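Side-chain contacts in putative tRNA synthase (Salmonella typhimurium, PDB 3DQQ), which probably phosphorylates 3-oxo-tetronate to 3-oxo-tetronate 4-phosphate with ATP, as a four-carbon acid sugar kinase: residues L175-G178 against V179-R183; Q266-A269 against F270-H274; V367-S371 against L372-G376. All blocks are in the same frame, centred on the assembly; numbering follows the deposited sequence.

Contact 1: residues L175-G178 against V179-R183; sequences LDEG and VAATR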
loop_
_atom_site.group_PDB
_atom_site.type_symbol
_atom_site.label_atom_id
_atom_site.label_comp_id
_atom_site.label_asym_id
_atom_site.label_seq_id
_atom_site.Cartn_x
_atom_site.Cartn_y
_atom_site.Cartn_z
ATOM N N LEU A 175 26.337 -31.196 -8.755
ATOM C CA LEU A 175 26.439 -30.338 -9.920
ATOM C C LEU A 175 27.904 -29.989 -10.134
ATOM O O LEU A 175 28.389 -29.963 -11.252
ATOM C CB LEU A 175 25.613 -29.071 -9.680
ATOM C CG LEU A 175 24.173 -28.975 -10.187
ATOM C CD1 LEU A 175 23.469 -30.265 -10.366
ATOM C CD2 LEU A 175 23.399 -28.096 -9.262
ATOM N N ASP A 176 28.607 -29.726 -9.040
ATOM C CA ASP A 176 30.022 -29.386 -9.104
ATOM C C ASP A 176 30.856 -30.553 -9.589
ATOM O O ASP A 176 31.907 -30.359 -10.154
ATOM C CB ASP A 176 30.536 -28.873 -7.734
ATOM C CG ASP A 176 29.944 -27.472 -7.347
ATOM O OD1 ASP A 176 29.642 -26.689 -8.298
ATOM O OD2 ASP A 176 29.756 -27.165 -6.112
ATOM N N GLU A 177 30.415 -31.774 -9.375
ATOM C CA GLU A 177 31.077 -32.897 -10.014
ATOM C C GLU A 177 30.770 -33.006 -11.508
ATOM O O GLU A 177 31.452 -33.704 -12.211
ATOM C CB GLU A 177 30.696 -34.211 -9.343
ATOM C CG GLU A 177 31.448 -34.464 -8.057
ATOM C CD GLU A 177 30.812 -35.568 -7.154
ATOM O OE1 GLU A 177 29.864 -36.293 -7.601
ATOM O OE2 GLU A 177 31.277 -35.692 -5.967
ATOM N N GLY A 178 29.727 -32.360 -11.995
ATOM C CA GLY A 178 29.470 -32.363 -13.414
ATOM C C GLY A 178 28.310 -33.200 -13.936
ATOM O O GLY A 178 27.535 -33.835 -13.170
ATOM N N VAL A 179 28.225 -33.183 -15.271
ATOM C CA VAL A 179 27.126 -33.720 -16.021
ATOM C C VAL A 179 26.927 -35.177 -15.709
ATOM O O VAL A 179 25.828 -35.583 -15.326
ATOM C CB VAL A 179 27.323 -33.482 -17.511
ATOM C CG1 VAL A 179 26.404 -34.337 -18.326
ATOM C CG2 VAL A 179 27.102 -32.017 -17.848
ATOM N N ALA A 180 27.976 -35.965 -15.822
ATOM C CA ALA A 180 27.848 -37.413 -15.660
ATOM C C ALA A 180 27.359 -37.761 -14.264
ATOM O O ALA A 180 26.448 -38.605 -14.115
ATOM C CB ALA A 180 29.149 -38.108 -15.976
ATOM N N ALA A 181 27.936 -37.081 -13.263
ATOM C CA ALA A 181 27.581 -37.246 -11.842
ATOM C C ALA A 181 26.140 -36.834 -11.612
ATOM O O ALA A 181 25.405 -37.515 -10.892
ATOM C CB ALA A 181 28.534 -36.423 -10.918
ATOM N N THR A 182 25.744 -35.706 -12.192
ATOM C CA THR A 182 24.403 -35.210 -11.960
ATOM C C THR A 182 23.386 -36.128 -12.592
ATOM O O THR A 182 22.343 -36.416 -12.003
ATOM C CB THR A 182 24.197 -33.800 -12.497
ATOM O OG1 THR A 182 25.190 -32.945 -11.921
ATOM C CG2 THR A 182 22.819 -33.271 -12.131
ATOM N N ARG A 183 23.705 -36.636 -13.766
ATOM C CA ARG A 183 22.774 -37.528 -14.475
ATOM C C ARG A 183 22.698 -38.882 -13.774
ATOM O O ARG A 183 21.677 -39.528 -13.768
ATOM C CB ARG A 183 23.201 -37.562 -15.939
ATOM C CG ARG A 183 22.887 -38.703 -16.808
ATOM C CD ARG A 183 23.400 -38.246 -18.200
ATOM N NE ARG A 183 23.930 -39.263 -19.124
ATOM C CZ ARG A 183 24.994 -40.040 -18.904
ATOM N NH1 ARG A 183 25.649 -40.050 -17.724
ATOM N NH2 ARG A 183 25.374 -40.858 -19.861
#

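Contact 2: residues Q266-A269 against F270-H274; sequences QQVA and FYRQH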
loop_
_atom_site.group_PDB
_atom_site.type_symbol
_atom_site.label_atom_id
_atom_site.label_comp_id
_atom_site.label_asym_id
_atom_site.label_seq_id
_atom_site.Cartn_x
_atom_site.Cartn_y
_atom_site.Cartn_z
ATOM N N GLN A 266 8.473 7.928 -8.902
ATOM C CA GLN A 266 9.744 8.539 -9.250
ATOM C C GLN A 266 9.884 8.724 -10.743
ATOM O O GLN A 266 10.339 9.771 -11.206
ATOM C CB GLN A 266 10.902 7.698 -8.762
ATOM C CG GLN A 266 11.180 7.835 -7.287
ATOM C CD GLN A 266 12.283 6.886 -6.844
ATOM O OE1 GLN A 266 12.039 5.930 -6.082
ATOM N NE2 GLN A 266 13.496 7.109 -7.359
ATOM N N GLN A 267 9.500 7.693 -11.490
ATOM C CA GLN A 267 9.542 7.722 -12.956
ATOM C C GLN A 267 8.665 8.827 -13.538
ATOM O O GLN A 267 9.068 9.489 -14.478
ATOM C CB GLN A 267 9.165 6.352 -13.527
ATOM C CG GLN A 267 10.234 5.288 -13.255
ATOM C CD GLN A 267 9.712 3.834 -13.239
ATOM O OE1 GLN A 267 8.524 3.579 -13.044
ATOM N NE2 GLN A 267 10.617 2.883 -13.427
ATOM N N VAL A 268 7.488 9.055 -12.958
ATOM C CA VAL A 268 6.576 10.083 -13.466
ATOM C C VAL A 268 7.123 11.455 -13.121
ATOM O O VAL A 268 7.156 12.352 -13.971
ATOM C CB VAL A 268 5.138 9.910 -12.920
ATOM C CG1 VAL A 268 4.285 11.123 -13.203
ATOM C CG2 VAL A 268 4.507 8.677 -13.523
ATOM N N ALA A 269 7.571 11.611 -11.876
ATOM C CA ALA A 269 8.152 12.889 -11.412
ATOM C C ALA A 269 9.345 13.286 -12.302
ATOM O O ALA A 269 9.472 14.441 -12.700
ATOM C CB ALA A 269 8.551 12.790 -9.980
ATOM N N PHE A 270 10.170 12.311 -12.674
ATOM C CA PHE A 270 11.352 12.550 -13.509
ATOM C C PHE A 270 10.964 12.891 -14.935
ATOM O O PHE A 270 11.239 13.989 -15.410
ATOM C CB PHE A 270 12.258 11.311 -13.482
ATOM C CG PHE A 270 13.476 11.419 -14.367
ATOM C CD1 PHE A 270 14.608 12.100 -13.932
ATOM C CD2 PHE A 270 13.500 10.798 -15.622
ATOM C CE1 PHE A 270 15.740 12.190 -14.738
ATOM C CE2 PHE A 270 14.633 10.875 -16.451
ATOM C CZ PHE A 270 15.755 11.579 -16.009
ATOM N N TYR A 271 10.286 11.951 -15.590
ATOM C CA TYR A 271 9.873 12.112 -16.976
ATOM C C TYR A 271 9.105 13.396 -17.278
ATOM O O TYR A 271 9.227 13.935 -18.387
ATOM C CB TYR A 271 9.015 10.938 -17.411
ATOM C CG TYR A 271 8.791 10.862 -18.901
ATOM C CD1 TYR A 271 7.531 11.051 -19.444
ATOM C CD2 TYR A 271 9.849 10.595 -19.764
ATOM C CE1 TYR A 271 7.319 10.974 -20.813
ATOM C CE2 TYR A 271 9.655 10.516 -21.131
ATOM C CZ TYR A 271 8.386 10.708 -21.660
ATOM O OH TYR A 271 8.196 10.632 -23.021
ATOM N N ARG A 272 8.311 13.885 -16.325
ATOM C CA ARG A 272 7.387 14.999 -16.618
ATOM C C ARG A 272 8.117 16.350 -16.829
ATOM O O ARG A 272 7.567 17.288 -17.390
ATOM C CB ARG A 272 6.300 15.106 -15.538
ATOM C CG ARG A 272 6.576 16.124 -14.507
ATOM C CD ARG A 272 5.859 15.919 -13.175
ATOM N NE ARG A 272 4.499 15.354 -13.168
ATOM C CZ ARG A 272 3.410 15.959 -13.618
ATOM N NH1 ARG A 272 3.486 17.144 -14.206
ATOM N NH2 ARG A 272 2.248 15.353 -13.525
ATOM N N GLN A 273 9.362 16.409 -16.366
ATOM C CA GLN A 273 10.277 17.505 -16.658
ATOM C C GLN A 273 10.835 17.488 -18.058
ATOM O O GLN A 273 11.422 18.470 -18.486
ATOM C CB GLN A 273 11.433 17.446 -15.680
ATOM C CG GLN A 273 10.946 17.781 -14.302
ATOM C CD GLN A 273 11.914 17.438 -13.230
ATOM O OE1 GLN A 273 11.756 16.424 -12.566
ATOM N NE2 GLN A 273 12.923 18.283 -13.032
ATOM N N HIS A 274 10.670 16.384 -18.769
ATOM C CA HIS A 274 11.279 16.234 -20.073
ATOM C C HIS A 274 10.283 16.124 -21.196
ATOM O O HIS A 274 10.663 16.212 -22.358
ATOM C CB HIS A 274 12.165 14.999 -20.093
ATOM C CG HIS A 274 13.260 15.045 -19.082
ATOM N ND1 HIS A 274 14.478 15.633 -19.333
ATOM C CD2 HIS A 274 13.317 14.587 -17.809
ATOM C CE1 HIS A 274 15.241 15.538 -18.258
ATOM N NE2 HIS A 274 14.562 14.903 -17.318
#

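Contact 3: residues V367-S371 against L372-G376; sequences VVTQS and LGITG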
loop_
_atom_site.group_PDB
_atom_site.type_symbol
_atom_site.label_atom_id
_atom_site.label_comp_id
_atom_site.label_asym_id
_atom_site.label_seq_id
_atom_site.Cartn_x
_atom_site.Cartn_y
_atom_site.Cartn_z
ATOM N N VAL A 367 -5.253 -3.714 -19.229
ATOM C CA VAL A 367 -6.367 -3.093 -19.898
ATOM C C VAL A 367 -5.947 -2.526 -21.247
ATOM O O VAL A 367 -6.752 -2.538 -22.181
ATOM C CB VAL A 367 -7.135 -2.006 -19.054
ATOM C CG1 VAL A 367 -7.190 -2.334 -17.579
ATOM C CG2 VAL A 367 -6.588 -0.636 -19.308
ATOM N N VAL A 368 -4.710 -2.049 -21.352
ATOM C CA VAL A 368 -4.223 -1.495 -22.614
ATOM C C VAL A 368 -4.085 -2.586 -23.665
ATOM O O VAL A 368 -4.440 -2.395 -24.831
ATOM C CB VAL A 368 -2.867 -0.778 -22.461
ATOM C CG1 VAL A 368 -2.197 -0.611 -23.804
ATOM C CG2 VAL A 368 -3.060 0.574 -21.819
ATOM N N THR A 369 -3.568 -3.725 -23.242
ATOM C CA THR A 369 -3.398 -4.842 -24.116
ATOM C C THR A 369 -4.731 -5.359 -24.559
ATOM O O THR A 369 -4.929 -5.638 -25.717
ATOM C CB THR A 369 -2.617 -5.944 -23.413
ATOM O OG1 THR A 369 -1.233 -5.669 -23.585
ATOM C CG2 THR A 369 -2.863 -7.283 -24.045
ATOM N N GLN A 370 -5.655 -5.509 -23.632
ATOM C CA GLN A 370 -6.943 -6.030 -24.007
ATOM C C GLN A 370 -7.667 -5.034 -24.887
ATOM O O GLN A 370 -8.351 -5.428 -25.792
ATOM C CB GLN A 370 -7.791 -6.395 -22.803
ATOM C CG GLN A 370 -9.205 -6.934 -23.205
ATOM C CD GLN A 370 -10.188 -7.232 -21.966
ATOM O OE1 GLN A 370 -9.775 -7.248 -20.751
ATOM N NE2 GLN A 370 -11.508 -7.463 -22.300
ATOM N N SER A 371 -7.477 -3.742 -24.651
ATOM C CA SER A 371 -8.118 -2.725 -25.449
ATOM C C SER A 371 -7.648 -2.713 -26.885
ATOM O O SER A 371 -8.419 -2.485 -27.776
ATOM C CB SER A 371 -7.857 -1.366 -24.843
ATOM O OG SER A 371 -8.400 -0.363 -25.677
ATOM N N LEU A 372 -6.377 -2.927 -27.131
ATOM C CA LEU A 372 -5.900 -2.986 -28.497
ATOM C C LEU A 372 -6.154 -4.387 -29.099
ATOM O O LEU A 372 -5.851 -4.661 -30.263
ATOM C CB LEU A 372 -4.424 -2.640 -28.522
ATOM C CG LEU A 372 -4.080 -1.285 -27.915
ATOM C CD1 LEU A 372 -2.588 -1.148 -27.697
ATOM C CD2 LEU A 372 -4.609 -0.173 -28.796
ATOM N N GLY A 373 -6.710 -5.295 -28.296
ATOM C CA GLY A 373 -7.026 -6.641 -28.761
ATOM C C GLY A 373 -5.809 -7.455 -29.079
ATOM O O GLY A 373 -5.852 -8.262 -29.967
ATOM N N ILE A 374 -4.724 -7.224 -28.354
ATOM C CA ILE A 374 -3.502 -7.980 -28.519
ATOM C C ILE A 374 -3.553 -9.227 -27.692
ATOM O O ILE A 374 -3.893 -9.190 -26.546
ATOM C CB ILE A 374 -2.316 -7.166 -28.106
ATOM C CG1 ILE A 374 -2.130 -6.028 -29.115
ATOM C CG2 ILE A 374 -1.101 -8.052 -27.991
ATOM C CD1 ILE A 374 -1.301 -4.935 -28.598
ATOM N N THR A 375 -3.182 -10.329 -28.294
ATOM C CA THR A 375 -3.317 -11.663 -27.733
ATOM C C THR A 375 -1.982 -12.280 -27.430
ATOM O O THR A 375 -1.899 -13.195 -26.628
ATOM C CB THR A 375 -3.988 -12.532 -28.790
ATOM O OG1 THR A 375 -5.394 -12.435 -28.583
ATOM C CG2 THR A 375 -3.547 -14.018 -28.757
ATOM N N GLY A 376 -0.957 -11.809 -28.129
ATOM C CA GLY A 376 0.386 -12.277 -27.929
ATOM C C GLY A 376 1.402 -11.400 -28.627
ATOM O O GLY A 376 1.042 -10.475 -29.361
#

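Contact 1: residues L175-G178 against V179-R183
Leu175 CD1 reaches Thr182 across the break between helices 172-177 and 179-191. The two side chains meet at a slant: Leu175 CD1 lies 3.5 Å from Thr182 CG2 and equally far from Thr182 OG1, so one methyl rests against both branches of the threonine. CG2 packs on that methyl, while OG1 also serves as a donor. Thr182 OG1 stands anti to its own carbonyl carbon (chi1 -55°), which turns the hydroxyl back toward the start of its helix, where OG1 donates to Gly178 O at 2.8 Å. The same oxygen also receives Thr182 N at 2.8 Å. The two donors arrive from different directions: the amide lies nearly on the extension of the C=O bond (162°), whereas the hydroxyl sits above the carbonyl plane, 51° out of it. A single residue thus grips Gly178 O twice.

Nearer the surface, Glu177 lies against Ala181, with its CB 3.5 Å from Ala181 CB and its OE1 3.6 Å from that same methyl. On the inner side, Leu175 and Thr182 both touch Ile170 of strand 167-170, and Thr182 also reaches Val213 of helix 204-214. The arrangement is a glycine break between consecutive helices of the sugar-binding N-terminal domain, Gly178 being both the positive-phi residue after the first and the N-cap of the second, with a threonine hydroxyl bonded to the carbonyl four residues back.

Contact 2: residues Q266-A269 against F270-H274
Phe270, Tyr271 and Arg272 close the C-terminal turns of helix 262-271 on Gln266, Gln267 and Val268, in the nucleotide-binding domain. The evidence is three successive bonds to the carbonyl four residues back: Phe270 N to Gln266 O at 2.9 Å, Tyr271 N to Gln267 O at 3.0 Å and Arg272 N to Val268 O at 3.0 Å. The N-H...O angle of the third is 142°, against 162° for the second, so the last bond is the more bent of the two.

Across this contact the side chains meet backbone far more than one another. Each of the three residues sets its CB beside the carbonyl oxygen that its own amide uses; Arg272 CB, for instance, lies 3.3 Å from Val268 O. Beyond CB the groups diverge. Both rings are carried off from the preceding turn, with CG anti to the backbone N (chi1 177° in Phe270), and Phe270 has His274 NE2 over one face, 3.8 Å above the ring plane and displaced toward the rim. The phenol of Tyr271 runs inward past Met312 and bonds through OH to Ala310 O. Arg272 passes Val268 O with its CD at 3.9 Å and then bends, and its NH2 forms a salt bridge with Asp279. Gln267 points to another side, where NE2 donates to Asp408 O; its side chain is about 7 Å from that of Ser259, an ATP-binding residue by similarity.

Main-chain bonds therefore hold the turns together, while the polar ends of Gln267, Tyr271 and Arg272 are spent on other parts of the domain: this helix end is tied to three other parts of the domain, and the buried phenol has a carbonyl to satisfy it.

Contact 3: residues V367-S371 against L372-G376
Val368 and Leu372, one turn apart at the end of helix 362-371, lie side by side and point the same way, with Val368 CG1 3.9 Å from Leu372 CD1. The leucine gets there by placing CG anti to its carbonyl carbon (chi1 -57°), which lays the branch back along the helix, CG beside Val368 O. Its amide is held in the same place, since Leu372 N donates to Val368 O at 3.1 Å.

Thr369 and Ile374 form the second pair and cross at about a right angle. In Thr369, OG1 stands anti to the carbonyl carbon (chi1 -86°), which leaves the methyl CG2 roughly anti to the backbone N and swings it toward the departing chain. There CG2 lies 3.3 Å from Ile374 O and 4.1 Å from Ile374 CB. Between the two pairs the chain reverses out of the helix in a Schellman motif, identified by positive phi at Gly373 and two bonds back into the last turn: Ile374 N to Thr369 O at 3.1 Å, and Gly373 N to Gln370 O at 3.0 Å. In the second, the donor stands above the carbonyl plane, 71° out of it. Thr369 and Ile374 occupy the positions where this motif often has a hydrophobic contact; here it is a loose methyl-to-CB touch beside a carbonyl.

Ser371 turns the other way, its OG bonded to Ser343 O. On that side helix 336-351 packs against the turn, Ser371 touching Ala347 and Leu372 touching Ala350. Thr369 and Ile374 instead rest on Leu399 of strand 398-402, and the chain then passes into strand 376-382.

All three contacts are partly buried helix ends, each joining a few buried residues to exposed ones. Contact 1 belongs to the sugar-binding domain, 45 Å or more between centres from the other two; contacts 2 and 3 share the nucleotide-binding domain, with nearest atoms about 14 Å apart. They differ in how the helix stops. In contact 1 a new helix starts at once and a threonine hydroxyl and amide both bond to the N-cap carbonyl; in contact 3 a Schellman motif with one apolar pair, Val368-Leu372, leads into a strand; contact 2 has mainly backbone bonds, the polar ends of Gln267, Tyr271 and Arg272 engaged elsewhere. Contacts 2 and 3 approach residues that probably bind ATP, whereas contact 1 lies far from them.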